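Local coordinates for protein PAN2-PAN3 deadenylation complex catalytic subunit pan2 (Neurospora crassa, PDB 4CZX) that probably trims the poly(A) tails of messenger RNA as catalytic subunit of the PAN2-PAN3 deadenylase, the chain here being its N-terminal WD40 beta-propeller domain, at residues Pro74-Leu79 against Met111-Ala116; Leu128-Gln133 against Asp154-Leu159; Cys166-Lys171 against Ala193-Leu198. One frame throughout, in Å; residues are numbered along the deposited sequence.

Interaction 1: Pro74-Leu79 against Met111-Ala116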
ATOM      1  N   PRO A  74       6.513 -12.358 -20.868  1.00 23.49           N
ATOM      2  CA  PRO A  74       6.144 -11.533 -22.021  1.00 26.00           C
ATOM      3  C   PRO A  74       4.731 -11.771 -22.535  1.00 24.43           C
ATOM      4  O   PRO A  74       4.196 -12.869 -22.423  1.00 23.80           O
ATOM      5  CB  PRO A  74       7.163 -11.944 -23.103  1.00 28.37           C
ATOM      6  CG  PRO A  74       7.712 -13.246 -22.647  1.00 29.76           C
ATOM      7  CD  PRO A  74       7.694 -13.198 -21.143  1.00 26.13           C
ATOM      8  N   LEU A  75       4.150 -10.723 -23.097  1.00 23.74           N
ATOM      9  CA  LEU A  75       2.922 -10.859 -23.861  1.00 22.95           C
ATOM     10  C   LEU A  75       3.367 -11.487 -25.179  1.00 25.79           C
ATOM     11  O   LEU A  75       4.169 -10.898 -25.892  1.00 26.11           O
ATOM     12  CB  LEU A  75       2.239  -9.502 -24.066  1.00 25.15           C
ATOM     13  CG  LEU A  75       0.713  -9.511 -24.231  1.00 25.48           C
ATOM     14  CD1 LEU A  75       0.159  -8.082 -24.298  1.00 20.40           C
ATOM     15  CD2 LEU A  75       0.316 -10.297 -25.473  1.00 26.37           C
ATOM     16  N   ARG A  76       2.886 -12.690 -25.474  1.00 22.82           N
ATOM     17  CA  ARG A  76       3.449 -13.461 -26.587  1.00 23.19           C
ATOM     18  C   ARG A  76       2.817 -13.157 -27.936  1.00 24.14           C
ATOM     19  O   ARG A  76       3.510 -13.173 -28.966  1.00 21.63           O
ATOM     20  CB  ARG A  76       3.326 -14.958 -26.297  1.00 29.51           C
ATOM     21  CG  ARG A  76       3.943 -15.379 -24.967  1.00 35.67           C
ATOM     22  CD  ARG A  76       5.126 -16.231 -25.212  1.00 29.29           C
ATOM     23  NE  ARG A  76       5.851 -16.584 -24.004  1.00 23.20           N
ATOM     24  CZ  ARG A  76       7.175 -16.490 -23.908  1.00 21.64           C
ATOM     25  NH1 ARG A  76       7.871 -16.039 -24.941  1.00 26.89           N
ATOM     26  NH2 ARG A  76       7.788 -16.821 -22.778  1.00 24.13           N
ATOM     27  N   GLN A  77       1.511 -12.909 -27.938  1.00 22.25           N
ATOM     28  CA  GLN A  77       0.764 -12.726 -29.195  1.00 20.56           C
ATOM     29  C   GLN A  77      -0.621 -12.120 -28.933  1.00 23.03           C
ATOM     30  O   GLN A  77      -1.199 -12.319 -27.853  1.00 21.62           O
ATOM     31  CB  GLN A  77       0.609 -14.063 -29.931  1.00 22.54           C
ATOM     32  CG  GLN A  77       0.098 -13.967 -31.394  1.00 25.02           C
ATOM     33  CD  GLN A  77      -0.350 -15.318 -31.946  1.00 21.72           C
ATOM     34  OE1 GLN A  77       0.124 -16.364 -31.506  1.00 22.73           O
ATOM     35  NE2 GLN A  77      -1.309 -15.301 -32.869  1.00 25.33           N
ATOM     36  N   PHE A  78      -1.116 -11.378 -29.924  1.00 21.01           N
ATOM     37  CA  PHE A  78      -2.492 -10.875 -29.969  1.00 22.06           C
ATOM     38  C   PHE A  78      -3.305 -11.631 -31.023  1.00 27.81           C
ATOM     39  O   PHE A  78      -2.753 -12.093 -32.034  1.00 26.06           O
ATOM     40  CB  PHE A  78      -2.537  -9.390 -30.338  1.00 21.71           C
ATOM     41  CG  PHE A  78      -1.768  -8.485 -29.422  1.00 22.12           C
ATOM     42  CD1 PHE A  78      -2.321  -8.046 -28.225  1.00 22.12           C
ATOM     43  CD2 PHE A  78      -0.521  -8.002 -29.801  1.00 27.04           C
ATOM     44  CE1 PHE A  78      -1.610  -7.176 -27.391  1.00 25.52           C
ATOM     45  CE2 PHE A  78       0.193  -7.136 -28.975  1.00 28.47           C
ATOM     46  CZ  PHE A  78      -0.357  -6.721 -27.766  1.00 22.97           C
ATOM     47  N   LEU A  79      -4.610 -11.754 -30.792  1.00 22.56           N
ATOM     48  CA  LEU A  79      -5.560 -12.072 -31.867  1.00 22.41           C
ATOM     49  C   LEU A  79      -6.783 -11.183 -31.697  1.00 24.49           C
ATOM     50  O   LEU A  79      -7.070 -10.731 -30.584  1.00 24.07           O
ATOM     51  CB  LEU A  79      -5.985 -13.541 -31.861  1.00 27.03           C
ATOM     52  CG  LEU A  79      -5.044 -14.617 -32.416  1.00 33.25           C
ATOM     53  CD1 LEU A  79      -5.721 -15.969 -32.279  1.00 27.57           C
ATOM     54  CD2 LEU A  79      -4.665 -14.342 -33.869  1.00 29.14           C
ATOM     55  N   MET A 111      -1.314 -25.212 -19.468  1.00 30.75           N
ATOM     56  CA  MET A 111      -0.665 -24.032 -20.021  1.00 25.23           C
ATOM     57  C   MET A 111       0.626 -23.776 -19.258  1.00 29.81           C
ATOM     58  O   MET A 111       0.638 -23.044 -18.268  1.00 34.21           O
ATOM     59  CB  MET A 111      -1.594 -22.812 -19.956  1.00 28.40           C
ATOM     60  CG  MET A 111      -2.864 -22.990 -20.742  1.00 27.69           C
ATOM     61  SD  MET A 111      -4.012 -21.613 -20.513  1.00 29.68           S
ATOM     62  CE  MET A 111      -5.280 -22.026 -21.711  1.00 29.21           C
ATOM     63  N   GLN A 112       1.714 -24.391 -19.723  1.00 31.37           N
ATOM     64  CA  GLN A 112       2.989 -24.305 -19.020  1.00 32.31           C
ATOM     65  C   GLN A 112       3.956 -23.342 -19.691  1.00 26.62           C
ATOM     66  O   GLN A 112       4.678 -22.614 -19.012  1.00 31.51           O
ATOM     67  CB  GLN A 112       3.620 -25.690 -18.896  1.00 32.93           C
ATOM     68  CG  GLN A 112       2.933 -26.560 -17.851  1.00 45.70           C
ATOM     69  CD  GLN A 112       2.796 -25.854 -16.499  1.00 59.49           C
ATOM     70  OE1 GLN A 112       3.770 -25.321 -15.954  1.00 58.28           O
ATOM     71  NE2 GLN A 112       1.578 -25.842 -15.955  1.00 62.25           N
ATOM     72  N   ASP A 113       3.995 -23.359 -21.019  1.00 25.76           N
ATOM     73  CA  ASP A 113       4.816 -22.414 -21.760  1.00 30.73           C
ATOM     74  C   ASP A 113       4.224 -22.186 -23.151  1.00 29.49           C
ATOM     75  O   ASP A 113       4.830 -22.551 -24.166  1.00 25.18           O
ATOM     76  CB  ASP A 113       6.265 -22.907 -21.855  1.00 31.41           C
ATOM     77  CG  ASP A 113       7.215 -21.828 -22.355  1.00 32.98           C
ATOM     78  OD1 ASP A 113       6.786 -20.661 -22.476  1.00 31.49           O
ATOM     79  OD2 ASP A 113       8.392 -22.137 -22.625  1.00 29.57           O
ATOM     80  N   LEU A 114       3.028 -21.595 -23.181  1.00 26.26           N
ATOM     81  CA  LEU A 114       2.354 -21.254 -24.437  1.00 26.00           C
ATOM     82  C   LEU A 114       3.135 -20.208 -25.208  1.00 26.40           C
ATOM     83  O   LEU A 114       3.697 -19.302 -24.602  1.00 26.32           O
ATOM     84  CB  LEU A 114       0.944 -20.717 -24.166  1.00 19.63           C
ATOM     85  CG  LEU A 114      -0.026 -21.621 -23.408  1.00 24.93           C
ATOM     86  CD1 LEU A 114      -1.339 -20.876 -23.231  1.00 25.90           C
ATOM     87  CD2 LEU A 114      -0.244 -22.909 -24.172  1.00 27.42           C
ATOM     88  N   ARG A 115       3.151 -20.316 -26.536  1.00 22.98           N
ATOM     89  CA  ARG A 115       3.905 -19.385 -27.376  1.00 22.51           C
ATOM     90  C   ARG A 115       3.108 -18.835 -28.550  1.00 24.01           C
ATOM     91  O   ARG A 115       3.484 -17.819 -29.152  1.00 23.93           O
ATOM     92  CB  ARG A 115       5.164 -20.069 -27.928  1.00 23.62           C
ATOM     93  CG  ARG A 115       6.179 -20.492 -26.860  1.00 22.77           C
ATOM     94  CD  ARG A 115       6.732 -19.297 -26.097  1.00 21.15           C
ATOM     95  NE  ARG A 115       7.702 -19.753 -25.088  1.00 24.66           N
ATOM     96  CZ  ARG A 115       9.002 -19.938 -25.321  1.00 25.49           C
ATOM     97  NH1 ARG A 115       9.517 -19.692 -26.523  1.00 26.58           N
ATOM     98  NH2 ARG A 115       9.799 -20.372 -24.343  1.00 26.77           N
ATOM     99  N   ALA A 116       2.017 -19.518 -28.894  1.00 22.07           N
ATOM    100  CA  ALA A 116       1.341 -19.245 -30.139  1.00 22.19           C
ATOM    101  C   ALA A 116      -0.119 -19.633 -30.099  1.00 23.73           C
ATOM    102  O   ALA A 116      -0.520 -20.584 -29.429  1.00 26.06           O
ATOM    103  CB  ALA A 116       2.037 -19.993 -31.300  1.00 23.44           C
TER
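Arg-76 lays its guanidinium flat over that of Arg-115, and this stack of two like-charged groups is the tight part of the contact. The planes are 17° from parallel, their centres 4.2 Å apart, and Arg-115 NE sits above the middle of the Arg-76 group. Pro-74 closes the opposite face of the same guanidinium with its CG, so the group is held between a proline ring and a second arginine. Nearer its backbone, the Arg-76 side chain brings CD 3.4 Å from the carbonyl oxygen Leu-114 O. The Arg-76 chain gets there by bending at its second torsion (chi2 -113°).

Asp-113 lies beside the pair. Arg-115 grips it side-on with two nitrogens: NE reaches Asp-113 OD1 at 2.9 Å, in the guanidinium plane, and NH2 reaches Asp-113 OD2 at 2.8 Å. Arg-76 gets only the charge, since its NH2 is a long 4.0 Å from Asp-113 OD1, which lies well out of its plane. Ser-90 hydrogen-bonds both Arg-76 NE and Asp-113 OD1, linking the two.

The other end of the contact is looser. Gln-77 runs out extended from a CG anti to the backbone N (chi1 -168°) and touches the first strand of the next blade with its amide oxygen, OE1 coming 3.4 Å from Ala-116 CA while taking its hydrogen bond from Met-117 N beyond. No hydrogen bond crosses directly between Pro-74-Leu-79 and Met-111-Ala-116, and both arginines remain partly open to solvent.

The first strands of two successive propeller blades thus meet here chiefly through the arginine stack, with a shared carboxylate and Ser-90 beside it. The single carboxylate probably offsets much of the repulsion between the arginines, and solvent is likely to screen part of the rest.

Interaction 2: Leu128-Gln133 against Asp154-Leu159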
ATOM      1  N   LEU A 128      -6.776 -22.333 -31.399  1.00 26.26           N
ATOM      2  CA  LEU A 128      -5.833 -23.367 -30.996  1.00 27.53           C
ATOM      3  C   LEU A 128      -4.668 -22.687 -30.297  1.00 22.77           C
ATOM      4  O   LEU A 128      -4.163 -21.684 -30.795  1.00 25.83           O
ATOM      5  CB  LEU A 128      -5.348 -24.152 -32.214  1.00 23.32           C
ATOM      6  CG  LEU A 128      -4.220 -25.163 -31.987  1.00 22.95           C
ATOM      7  CD1 LEU A 128      -4.701 -26.372 -31.189  1.00 28.22           C
ATOM      8  CD2 LEU A 128      -3.628 -25.605 -33.337  1.00 23.36           C
ATOM      9  N   VAL A 129      -4.237 -23.201 -29.147  1.00 23.26           N
ATOM     10  CA  VAL A 129      -3.092 -22.594 -28.484  1.00 21.22           C
ATOM     11  C   VAL A 129      -2.062 -23.683 -28.216  1.00 25.82           C
ATOM     12  O   VAL A 129      -2.407 -24.832 -27.931  1.00 29.01           O
ATOM     13  CB  VAL A 129      -3.469 -21.845 -27.163  1.00 28.09           C
ATOM     14  CG1 VAL A 129      -4.637 -20.856 -27.399  1.00 26.47           C
ATOM     15  CG2 VAL A 129      -3.777 -22.810 -26.032  1.00 27.77           C
ATOM     16  N   ALA A 130      -0.797 -23.316 -28.353  1.00 23.02           N
ATOM     17  CA  ALA A 130       0.309 -24.264 -28.235  1.00 24.52           C
ATOM     18  C   ALA A 130       1.572 -23.524 -27.836  1.00 27.19           C
ATOM     19  O   ALA A 130       1.584 -22.294 -27.742  1.00 26.06           O
ATOM     20  CB  ALA A 130       0.522 -25.015 -29.554  1.00 26.22           C
ATOM     21  N   GLY A 131       2.646 -24.267 -27.596  1.00 25.86           N
ATOM     22  CA  GLY A 131       3.904 -23.626 -27.295  1.00 26.53           C
ATOM     23  C   GLY A 131       5.027 -24.621 -27.130  1.00 29.87           C
ATOM     24  O   GLY A 131       5.034 -25.691 -27.743  1.00 27.53           O
ATOM     25  N   TRP A 132       5.981 -24.276 -26.275  1.00 28.55           N
ATOM     26  CA  TRP A 132       7.128 -25.146 -26.068  1.00 28.58           C
ATOM     27  C   TRP A 132       6.773 -26.138 -24.960  1.00 29.24           C
ATOM     28  O   TRP A 132       7.274 -26.065 -23.845  1.00 31.66           O
ATOM     29  CB  TRP A 132       8.380 -24.325 -25.740  1.00 27.47           C
ATOM     30  CG  TRP A 132       8.873 -23.492 -26.910  1.00 27.00           C
ATOM     31  CD1 TRP A 132       8.182 -23.177 -28.052  1.00 31.35           C
ATOM     32  CD2 TRP A 132      10.165 -22.889 -27.051  1.00 28.27           C
ATOM     33  NE1 TRP A 132       8.961 -22.403 -28.883  1.00 26.10           N
ATOM     34  CE2 TRP A 132      10.179 -22.210 -28.290  1.00 26.50           C
ATOM     35  CE3 TRP A 132      11.309 -22.843 -26.239  1.00 26.81           C
ATOM     36  CZ2 TRP A 132      11.296 -21.504 -28.741  1.00 26.94           C
ATOM     37  CZ3 TRP A 132      12.409 -22.137 -26.683  1.00 31.92           C
ATOM     38  CH2 TRP A 132      12.398 -21.479 -27.924  1.00 30.17           C
ATOM     39  N   GLN A 133       5.880 -27.056 -25.307  1.00 32.19           N
ATOM     40  CA  GLN A 133       5.302 -28.027 -24.391  1.00 31.79           C
ATOM     41  C   GLN A 133       4.623 -29.069 -25.261  1.00 31.70           C
ATOM     42  O   GLN A 133       4.408 -28.832 -26.453  1.00 34.07           O
ATOM     43  CB  GLN A 133       4.298 -27.369 -23.438  1.00 30.64           C
ATOM     44  CG  GLN A 133       3.170 -26.648 -24.165  1.00 26.63           C
ATOM     45  CD  GLN A 133       2.107 -26.116 -23.216  1.00 29.89           C
ATOM     46  OE1 GLN A 133       2.419 -25.416 -22.252  1.00 31.49           O
ATOM     47  NE2 GLN A 133       0.846 -26.457 -23.476  1.00 27.81           N
ATOM     48  N   ASP A 154       5.570 -32.222 -31.728  1.00 35.76           N
ATOM     49  CA  ASP A 154       6.303 -31.023 -32.107  1.00 37.77           C
ATOM     50  C   ASP A 154       5.868 -29.831 -31.260  1.00 35.22           C
ATOM     51  O   ASP A 154       4.682 -29.649 -30.988  1.00 32.04           O
ATOM     52  CB  ASP A 154       6.105 -30.723 -33.599  1.00 39.29           C
ATOM     53  CG  ASP A 154       6.729 -31.786 -34.497  1.00 38.10           C
ATOM     54  OD1 ASP A 154       7.890 -32.173 -34.256  1.00 37.20           O
ATOM     55  OD2 ASP A 154       6.056 -32.239 -35.447  1.00 44.38           O
ATOM     56  N   GLN A 155       6.837 -29.024 -30.844  1.00 30.22           N
ATOM     57  CA  GLN A 155       6.559 -27.824 -30.069  1.00 29.30           C
ATOM     58  C   GLN A 155       6.583 -26.621 -31.000  1.00 29.60           C
ATOM     59  O   GLN A 155       7.377 -26.576 -31.939  1.00 30.23           O
ATOM     60  CB  GLN A 155       7.564 -27.680 -28.926  1.00 30.61           C
ATOM     61  CG  GLN A 155       7.533 -28.862 -27.970  1.00 33.70           C
ATOM     62  CD  GLN A 155       8.465 -28.685 -26.796  1.00 39.68           C
ATOM     63  OE1 GLN A 155       9.217 -27.713 -26.735  1.00 36.04           O
ATOM     64  NE2 GLN A 155       8.418 -29.622 -25.850  1.00 39.23           N
ATOM     65  N   TYR A 156       5.688 -25.662 -30.760  1.00 28.65           N
ATOM     66  CA  TYR A 156       5.451 -24.608 -31.734  1.00 26.65           C
ATOM     67  C   TYR A 156       5.810 -23.205 -31.253  1.00 27.93           C
ATOM     68  O   TYR A 156       5.549 -22.851 -30.104  1.00 24.09           O
ATOM     69  CB  TYR A 156       3.972 -24.640 -32.164  1.00 27.18           C
ATOM     70  CG  TYR A 156       3.606 -25.904 -32.912  1.00 29.66           C
ATOM     71  CD1 TYR A 156       4.203 -26.204 -34.129  1.00 28.71           C
ATOM     72  CD2 TYR A 156       2.673 -26.796 -32.405  1.00 34.37           C
ATOM     73  CE1 TYR A 156       3.879 -27.361 -34.827  1.00 26.77           C
ATOM     74  CE2 TYR A 156       2.333 -27.950 -33.099  1.00 33.84           C
ATOM     75  CZ  TYR A 156       2.947 -28.226 -34.315  1.00 33.25           C
ATOM     76  OH  TYR A 156       2.636 -29.366 -35.013  1.00 34.29           O
ATOM     77  N   SER A 157       6.365 -22.399 -32.162  1.00 29.13           N
ATOM     78  CA  SER A 157       6.613 -20.982 -31.892  1.00 28.32           C
ATOM     79  C   SER A 157       5.608 -20.033 -32.552  1.00 26.86           C
ATOM     80  O   SER A 157       5.454 -18.897 -32.104  1.00 25.00           O
ATOM     81  CB  SER A 157       8.024 -20.594 -32.342  1.00 26.32           C
ATOM     82  OG  SER A 157       8.998 -21.352 -31.638  1.00 25.33           O
ATOM     83  N   PHE A 158       4.976 -20.490 -33.634  1.00 26.12           N
ATOM     84  CA  PHE A 158       3.970 -19.717 -34.377  1.00 28.42           C
ATOM     85  C   PHE A 158       2.851 -20.624 -34.853  1.00 29.69           C
ATOM     86  O   PHE A 158       3.090 -21.789 -35.206  1.00 24.71           O
ATOM     87  CB  PHE A 158       4.546 -19.026 -35.626  1.00 25.62           C
ATOM     88  CG  PHE A 158       5.588 -17.995 -35.343  1.00 28.12           C
ATOM     89  CD1 PHE A 158       6.924 -18.351 -35.288  1.00 26.37           C
ATOM     90  CD2 PHE A 158       5.246 -16.667 -35.179  1.00 33.37           C
ATOM     91  CE1 PHE A 158       7.898 -17.403 -35.031  1.00 28.62           C
ATOM     92  CE2 PHE A 158       6.220 -15.717 -34.928  1.00 27.99           C
ATOM     93  CZ  PHE A 158       7.545 -16.084 -34.863  1.00 31.11           C
ATOM     94  N   LEU A 159       1.649 -20.057 -34.898  1.00 26.15           N
ATOM     95  CA  LEU A 159       0.469 -20.684 -35.490  1.00 30.81           C
ATOM     96  C   LEU A 159      -0.296 -19.619 -36.256  1.00 30.75           C
ATOM     97  O   LEU A 159      -0.481 -18.518 -35.747  1.00 27.43           O
ATOM     98  CB  LEU A 159      -0.439 -21.294 -34.412  1.00 26.34           C
ATOM     99  CG  LEU A 159       0.100 -22.454 -33.566  1.00 27.74           C
ATOM    100  CD1 LEU A 159      -0.846 -22.740 -32.400  1.00 27.55           C
ATOM    101  CD2 LEU A 159       0.234 -23.689 -34.436  1.00 28.27           C
TER
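Trp-132 points its indole NE1 at Ser-157 OG, donating a 2.9 Å hydrogen bond that lies close to the ring plane and is fairly straight at 155°. With CG anti to the carbonyl carbon (chi1 -68°), the side chain turns this edge of the indole to the other segment, and along it CD1 comes 3.4 Å from Tyr-156 O. That carbonyl, buried with no conventional donor, also meets Gly-131 CA at 3.3 Å in a C-H...O contact. The backbones are joined by Tyr-156 N, which donates to Gly-131 O at 3.1 Å. Beside this bond the extended Gln-155 side chain packs its amide against the Trp-132 to Gln-133 peptide, CD being 3.4 Å from Gln-133 N, while its OE1 takes a weak hydrogen bond from Asn-170 ND2. Deeper in, Ala-130 CB abuts the edge of the Tyr-156 ring and also meets Leu-159 CD1, at 3.9 Å, which reaches Leu-128 as well.

Around this shell, Trp-132 is the centre of an inverse gamma turn, closed by a weak bond from Gln-133 N back to Gly-131 O. Arg-115 makes a cation-pi contact with the indole, and Asn-175 holds the hydroxyl of Tyr-156. A leucine in place of Trp-132 would probably leave Ser-157 without its indole donor and deprive Arg-115 of its aromatic partner.

The chemistry therefore divides along the blade-to-blade seam: an apolar interior built on Leu-128, Ala-130 and Leu-159, and at the Gly-131 to Trp-132 end two direct hydrogen bonds, one between backbones and one from indole to hydroxyl.

Interaction 3: Cys166-Lys171 against Ala193-Leu198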
ATOM      1  N   CYS A 166      -0.961 -23.159 -40.244  1.00 29.45           N
ATOM      2  CA  CYS A 166       0.466 -23.249 -40.499  1.00 29.50           C
ATOM      3  C   CYS A 166       1.201 -23.087 -39.188  1.00 31.77           C
ATOM      4  O   CYS A 166       1.084 -22.069 -38.492  1.00 28.00           O
ATOM      5  CB  CYS A 166       0.914 -22.213 -41.523  1.00 28.28           C
ATOM      6  SG  CYS A 166       0.041 -22.365 -43.102  1.00 35.47           S
ATOM      7  N   ALA A 167       1.967 -24.119 -38.860  1.00 30.01           N
ATOM      8  CA  ALA A 167       2.503 -24.283 -37.519  1.00 31.03           C
ATOM      9  C   ALA A 167       4.023 -24.356 -37.540  1.00 28.15           C
ATOM     10  O   ALA A 167       4.591 -25.371 -37.941  1.00 28.47           O
ATOM     11  CB  ALA A 167       1.922 -25.534 -36.885  1.00 27.82           C
ATOM     12  N   ALA A 168       4.682 -23.293 -37.090  1.00 27.61           N
ATOM     13  CA  ALA A 168       6.145 -23.289 -37.045  1.00 25.42           C
ATOM     14  C   ALA A 168       6.655 -23.901 -35.744  1.00 25.74           C
ATOM     15  O   ALA A 168       6.346 -23.417 -34.656  1.00 27.28           O
ATOM     16  CB  ALA A 168       6.681 -21.882 -37.210  1.00 30.04           C
ATOM     17  N   THR A 169       7.438 -24.968 -35.873  1.00 27.60           N
ATOM     18  CA  THR A 169       8.056 -25.600 -34.724  1.00 28.41           C
ATOM     19  C   THR A 169       9.245 -24.792 -34.256  1.00 28.95           C
ATOM     20  O   THR A 169       9.758 -23.934 -34.977  1.00 30.53           O
ATOM     21  CB  THR A 169       8.555 -27.016 -35.035  1.00 31.68           C
ATOM     22  OG1 THR A 169       9.793 -26.927 -35.750  1.00 32.31           O
ATOM     23  CG2 THR A 169       7.537 -27.777 -35.861  1.00 28.91           C
ATOM     24  N   ASN A 170       9.730 -25.099 -33.062  1.00 26.42           N
ATOM     25  CA  ASN A 170      10.891 -24.382 -32.564  1.00 27.60           C
ATOM     26  C   ASN A 170      12.184 -24.979 -33.114  1.00 31.80           C
ATOM     27  O   ASN A 170      13.271 -24.612 -32.670  1.00 29.68           O
ATOM     28  CB  ASN A 170      10.903 -24.358 -31.032  1.00 26.27           C
ATOM     29  CG  ASN A 170      10.815 -25.738 -30.415  1.00 37.30           C
ATOM     30  OD1 ASN A 170      10.891 -26.750 -31.106  1.00 35.67           O
ATOM     31  ND2 ASN A 170      10.684 -25.782 -29.083  1.00 36.47           N
ATOM     32  N   LYS A 171      12.062 -25.876 -34.098  1.00 28.35           N
ATOM     33  CA  LYS A 171      13.236 -26.479 -34.740  1.00 28.87           C
ATOM     34  C   LYS A 171      13.452 -25.970 -36.168  1.00 33.22           C
ATOM     35  O   LYS A 171      14.401 -26.386 -36.841  1.00 31.98           O
ATOM     36  CB  LYS A 171      13.135 -28.008 -34.777  1.00 34.11           C
ATOM     37  CG  LYS A 171      12.846 -28.685 -33.451  1.00 36.84           C
ATOM     38  CD  LYS A 171      13.941 -28.482 -32.441  1.00 43.11           C
ATOM     39  CE  LYS A 171      13.506 -29.001 -31.073  1.00 54.80           C
ATOM     40  NZ  LYS A 171      14.575 -28.861 -30.038  1.00 53.67           N
ATOM     41  N   ALA A 193      17.362 -24.305 -37.815  1.00 30.83           N
ATOM     42  CA  ALA A 193      17.168 -24.449 -36.366  1.00 29.57           C
ATOM     43  C   ALA A 193      16.022 -23.618 -35.803  1.00 32.45           C
ATOM     44  O   ALA A 193      15.450 -23.970 -34.761  1.00 31.67           O
ATOM     45  CB  ALA A 193      18.452 -24.089 -35.626  1.00 31.61           C
ATOM     46  N   PHE A 194      15.712 -22.494 -36.440  1.00 33.03           N
ATOM     47  CA  PHE A 194      14.633 -21.646 -35.933  1.00 30.98           C
ATOM     48  C   PHE A 194      13.947 -20.836 -37.014  1.00 30.15           C
ATOM     49  O   PHE A 194      14.502 -20.545 -38.070  1.00 32.61           O
ATOM     50  CB  PHE A 194      15.138 -20.679 -34.844  1.00 27.72           C
ATOM     51  CG  PHE A 194      16.022 -19.578 -35.363  1.00 30.15           C
ATOM     52  CD1 PHE A 194      17.394 -19.793 -35.526  1.00 32.10           C
ATOM     53  CD2 PHE A 194      15.498 -18.332 -35.674  1.00 32.11           C
ATOM     54  CE1 PHE A 194      18.216 -18.783 -36.008  1.00 31.38           C
ATOM     55  CE2 PHE A 194      16.309 -17.319 -36.157  1.00 31.90           C
ATOM     56  CZ  PHE A 194      17.677 -17.545 -36.329  1.00 32.26           C
ATOM     57  N   ILE A 195      12.730 -20.450 -36.681  1.00 27.17           N
ATOM     58  CA  ILE A 195      11.904 -19.581 -37.492  1.00 25.73           C
ATOM     59  C   ILE A 195      11.677 -18.327 -36.661  1.00 27.88           C
ATOM     60  O   ILE A 195      11.170 -18.412 -35.553  1.00 27.82           O
ATOM     61  CB  ILE A 195      10.592 -20.275 -37.856  1.00 31.92           C
ATOM     62  CG1 ILE A 195      10.866 -21.319 -38.955  1.00 33.08           C
ATOM     63  CG2 ILE A 195       9.536 -19.261 -38.324  1.00 28.17           C
ATOM     64  CD1 ILE A 195       9.748 -22.294 -39.189  1.00 28.13           C
ATOM     65  N   ASN A 196      12.113 -17.180 -37.171  1.00 28.26           N
ATOM     66  CA  ASN A 196      11.944 -15.912 -36.477  1.00 26.74           C
ATOM     67  C   ASN A 196      10.584 -15.256 -36.786  1.00 24.60           C
ATOM     68  O   ASN A 196      10.118 -14.376 -36.053  1.00 26.02           O
ATOM     69  CB  ASN A 196      13.075 -14.951 -36.854  1.00 29.70           C
ATOM     70  CG  ASN A 196      13.168 -13.779 -35.904  1.00 33.51           C
ATOM     71  OD1 ASN A 196      13.189 -13.965 -34.695  1.00 31.46           O
ATOM     72  ND2 ASN A 196      13.193 -12.566 -36.441  1.00 31.22           N
ATOM     73  N   ASP A 197       9.964 -15.684 -37.881  1.00 26.16           N
ATOM     74  CA  ASP A 197       8.696 -15.106 -38.313  1.00 27.11           C
ATOM     75  C   ASP A 197       8.003 -16.018 -39.317  1.00 23.57           C
ATOM     76  O   ASP A 197       8.651 -16.699 -40.119  1.00 27.39           O
ATOM     77  CB  ASP A 197       8.912 -13.720 -38.937  1.00 25.18           C
ATOM     78  CG  ASP A 197       7.652 -12.835 -38.867  1.00 35.09           C
ATOM     79  OD1 ASP A 197       6.595 -13.328 -38.423  1.00 32.79           O
ATOM     80  OD2 ASP A 197       7.731 -11.642 -39.236  1.00 31.14           O
ATOM     81  N   LEU A 198       6.675 -16.006 -39.283  1.00 24.76           N
ATOM     82  CA  LEU A 198       5.861 -16.752 -40.231  1.00 26.10           C
ATOM     83  C   LEU A 198       4.627 -15.926 -40.576  1.00 26.86           C
ATOM     84  O   LEU A 198       3.996 -15.353 -39.691  1.00 25.99           O
ATOM     85  CB  LEU A 198       5.451 -18.121 -39.654  1.00 27.53           C
ATOM     86  CG  LEU A 198       4.561 -18.988 -40.574  1.00 31.40           C
ATOM     87  CD1 LEU A 198       4.816 -20.481 -40.379  1.00 28.36           C
ATOM     88  CD2 LEU A 198       3.066 -18.701 -40.404  1.00 31.90           C
TER
HETATM   89  O   HOH W   1      11.576 -21.633 -34.439  1.00 22.34           O
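Ala-168 presses its CB against the first strand of the next blade, where it meets Ile-195 CD1 at 3.7 Å and Leu-198 CD1 at 3.9 Å. The apolar contacts centre on Ala-168 and Leu-198. Leu-198 carries CG anti to its backbone N (chi1 179°), which lets its two methyls divide the work: CD1 takes Ala-168, and CD2 reaches Cys-166 CB at 4.3 Å. Val-174, on strand 173-177 of the same blade as Ala-168, also touches both Ile-195 and Leu-198.

The polar link is indirect. No hydrogen bond runs straight from one segment to the other; instead a water accepts from Ile-195 N at 2.8 Å and sits 3.0 Å from Thr-169 O, to which it can donate, spanning the gap between the backbones.

At the far end the contact is between carbonyls. Asn-170 O and Ala-193 O stand 3.1 Å apart, two acceptors with no proton to share, and Arg-213 probably eases the meeting by bonding Asn-170 O through NH2 and, weakly, Ala-193 O through NE. Lys-171 CA adds a C-H...O contact to Ala-193 O. The chain is shaped for this by an ST turn, Lys-171 N donating to Thr-169 OG1.

Small and branched apolar residues inside, with a water and an arginine at the edge, join two adjacent blades of the seven-bladed beta-propeller that forms this WD40 domain.

From the N terminus the three contacts come in series, none nesting in or crossing another. Interaction 1 closes the excursion through the blade that runs from strand 77-80 to strand 102-106 onto the first strand of the next. Interaction 2 then spans the outer strands of that blade, 135-140 and 145-151, to reach strand 156-161, and interaction 3 does likewise past 173-177 and 184-189 to strand 194-200. Four successive blades are thereby tied around the ring. Neighbouring contacts join through shared sheets: Arg-115 N with Ala-130 O between interactions 1 and 2, and Ala-168 N with Phe-158 O between interactions 2 and 3. Interactions 1 and 3 do not touch.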